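Local coordinates for protein esterase (Rhizomucor miehei, PDB 4WY5) that probably hydrolyses carboxylic ester bonds, as a carboxylesterase of the alpha/beta hydrolase fold, at residues P73-D77 against Q78-V82. Sequence-based numbering, arbitrary orientation.
Sequences PGTED and QILPV
Thr-75 and Gln-78 close a type I beta turn, with Glu-76 and Asp-77 at its two corners. One backbone hydrogen bond spans it: N of Gln-78 gives its hydrogen to O of Thr-75 over 3.0 Å. The bond is bent, 139° at the hydrogen, and the donor stands well above the carbonyl plane. Arg-71, at the end of the preceding strand, adds a second clasp, as its NH1 bonds O of Gln-78 and, more weakly, O of Thr-75. These two acceptor oxygens lie only 3.1 Å apart, and the shared guanidinium probably eases their mutual repulsion.

Two side-chain contacts, both made to Thr-75, accompany the turn. With CG beside the backbone N (chi1 -59°) and the chain extended beyond it, the amide of Gln-78 reaches back to Thr-75, the two side chains crossing at about a right angle. Its OE1 rests 3.6 Å from CG2 of Thr-75 and equally 3.6 Å from CA of Thr-75, a van der Waals contact made by the amide oxygen. OE1 of Gln-78 also lies 3.8 Å from O of Gly-74, two acceptors with no hydrogen bond between them.

On its other branch Thr-75 meets Leu-80. With chi1 at 69°, OG1 is tucked between the threonine's own N and carbonyl carbon; there it hydrogen-bonds O of Pro-72, while methyl CD2 of Leu-80 packs 3.9 Å from OG1. Both residues are buried, whereas the corners Glu-76 and Asp-77 are exposed.

The turn lies in the loop that leaves strand 63-71, and the chain runs from it into the first residues of strand 80-86 of the central alpha/beta hydrolase sheet. ND2 of Asn-149 bonds O of Glu-76, Asn-149 also shares a backbone hydrogen bond with Leu-80, and Leu-80 enters its strand against Val-113 of neighbouring strand 113-117.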
loop_
_atom_site.group_PDB
_atom_site.type_symbol
_atom_site.label_atom_id
_atom_site.label_comp_id
_atom_site.label_asym_id
_atom_site.label_seq_id
_atom_site.Cartn_x
_atom_site.Cartn_y
_atom_site.Cartn_z
ATOM N N PRO A 73 -3.050 -17.843 20.878
ATOM C CA PRO A 73 -2.972 -18.365 22.262
ATOM C C PRO A 73 -3.502 -17.388 23.303
ATOM O O PRO A 73 -3.211 -16.188 23.221
ATOM C CB PRO A 73 -1.466 -18.604 22.500
ATOM C CG PRO A 73 -0.744 -18.066 21.300
ATOM C CD PRO A 73 -1.735 -17.742 20.214
ATOM N N GLY A 74 -4.273 -17.901 24.261
ATOM C CA GLY A 74 -4.804 -17.085 25.342
ATOM C C GLY A 74 -6.074 -16.325 24.975
ATOM O O GLY A 74 -6.477 -15.410 25.698
ATOM N N THR A 75 -6.702 -16.699 23.858
ATOM C CA THR A 75 -7.915 -16.027 23.387
ATOM C C THR A 75 -9.111 -16.969 23.265
ATOM O O THR A 75 -10.169 -16.577 22.730
ATOM C CB THR A 75 -7.710 -15.364 21.995
ATOM O OG1 THR A 75 -7.561 -16.384 20.988
ATOM C CG2 THR A 75 -6.487 -14.437 22.005
ATOM N N GLU A 76 -8.945 -18.203 23.743
ATOM C CA GLU A 76 -9.974 -19.236 23.592
ATOM C C GLU A 76 -11.320 -18.806 24.183
ATOM O O GLU A 76 -12.365 -19.101 23.599
ATOM C CB GLU A 76 -9.525 -20.551 24.252
ATOM C CG GLU A 76 -8.239 -21.186 23.695
ATOM C CD GLU A 76 -6.985 -20.763 24.464
ATOM O OE1 GLU A 76 -6.873 -19.564 24.829
ATOM O OE2 GLU A 76 -6.123 -21.636 24.730
ATOM N N ASP A 77 -11.280 -18.070 25.304
ATOM C CA ASP A 77 -12.489 -17.605 26.014
ATOM C C ASP A 77 -12.983 -16.229 25.545
ATOM O O ASP A 77 -14.049 -15.772 25.952
ATOM C CB ASP A 77 -12.240 -17.534 27.527
ATOM C CG ASP A 77 -12.153 -18.905 28.189
ATOM O OD1 ASP A 77 -12.240 -19.948 27.492
ATOM O OD2 ASP A 77 -11.995 -18.926 29.433
ATOM N N GLN A 78 -12.183 -15.554 24.726
ATOM C CA GLN A 78 -12.561 -14.264 24.156
ATOM C C GLN A 78 -13.259 -14.400 22.795
ATOM O O GLN A 78 -12.902 -15.257 21.979
ATOM C CB GLN A 78 -11.320 -13.361 24.032
ATOM C CG GLN A 78 -10.613 -13.103 25.371
ATOM C CD GLN A 78 -9.269 -12.377 25.221
ATOM O OE1 GLN A 78 -8.564 -12.537 24.218
ATOM N NE2 GLN A 78 -8.903 -11.589 26.234
ATOM N N ILE A 79 -14.244 -13.539 22.554
ATOM C CA ILE A 79 -14.989 -13.522 21.296
ATOM C C ILE A 79 -14.271 -12.671 20.244
ATOM O O ILE A 79 -14.002 -11.489 20.460
ATOM C CB ILE A 79 -16.413 -12.984 21.503
ATOM C CG1 ILE A 79 -17.160 -13.861 22.513
ATOM C CG2 ILE A 79 -17.169 -12.939 20.183
ATOM C CD1 ILE A 79 -18.581 -13.404 22.762
ATOM N N LEU A 80 -13.945 -13.283 19.112
ATOM C CA LEU A 80 -13.121 -12.638 18.087
ATOM C C LEU A 80 -13.855 -12.407 16.773
ATOM O O LEU A 80 -14.834 -13.090 16.469
ATOM C CB LEU A 80 -11.884 -13.493 17.807
ATOM C CG LEU A 80 -10.580 -13.180 18.544
ATOM C CD1 LEU A 80 -10.837 -12.915 20.013
ATOM C CD2 LEU A 80 -9.610 -14.353 18.375
ATOM N N PRO A 81 -13.372 -11.445 15.976
ATOM C CA PRO A 81 -13.821 -11.371 14.580
ATOM C C PRO A 81 -13.285 -12.564 13.768
ATOM O O PRO A 81 -12.398 -13.279 14.241
ATOM C CB PRO A 81 -13.245 -10.037 14.087
ATOM C CG PRO A 81 -12.175 -9.660 15.094
ATOM C CD PRO A 81 -12.589 -10.267 16.394
ATOM N N VAL A 82 -13.837 -12.797 12.577
ATOM C CA VAL A 82 -13.504 -14.002 11.807
ATOM C C VAL A 82 -13.022 -13.672 10.374
ATOM O O VAL A 82 -13.510 -12.722 9.734
ATOM C CB VAL A 82 -14.722 -14.987 11.768
ATOM C CG1 VAL A 82 -15.953 -14.348 11.113
ATOM C CG2 VAL A 82 -14.356 -16.306 11.100
#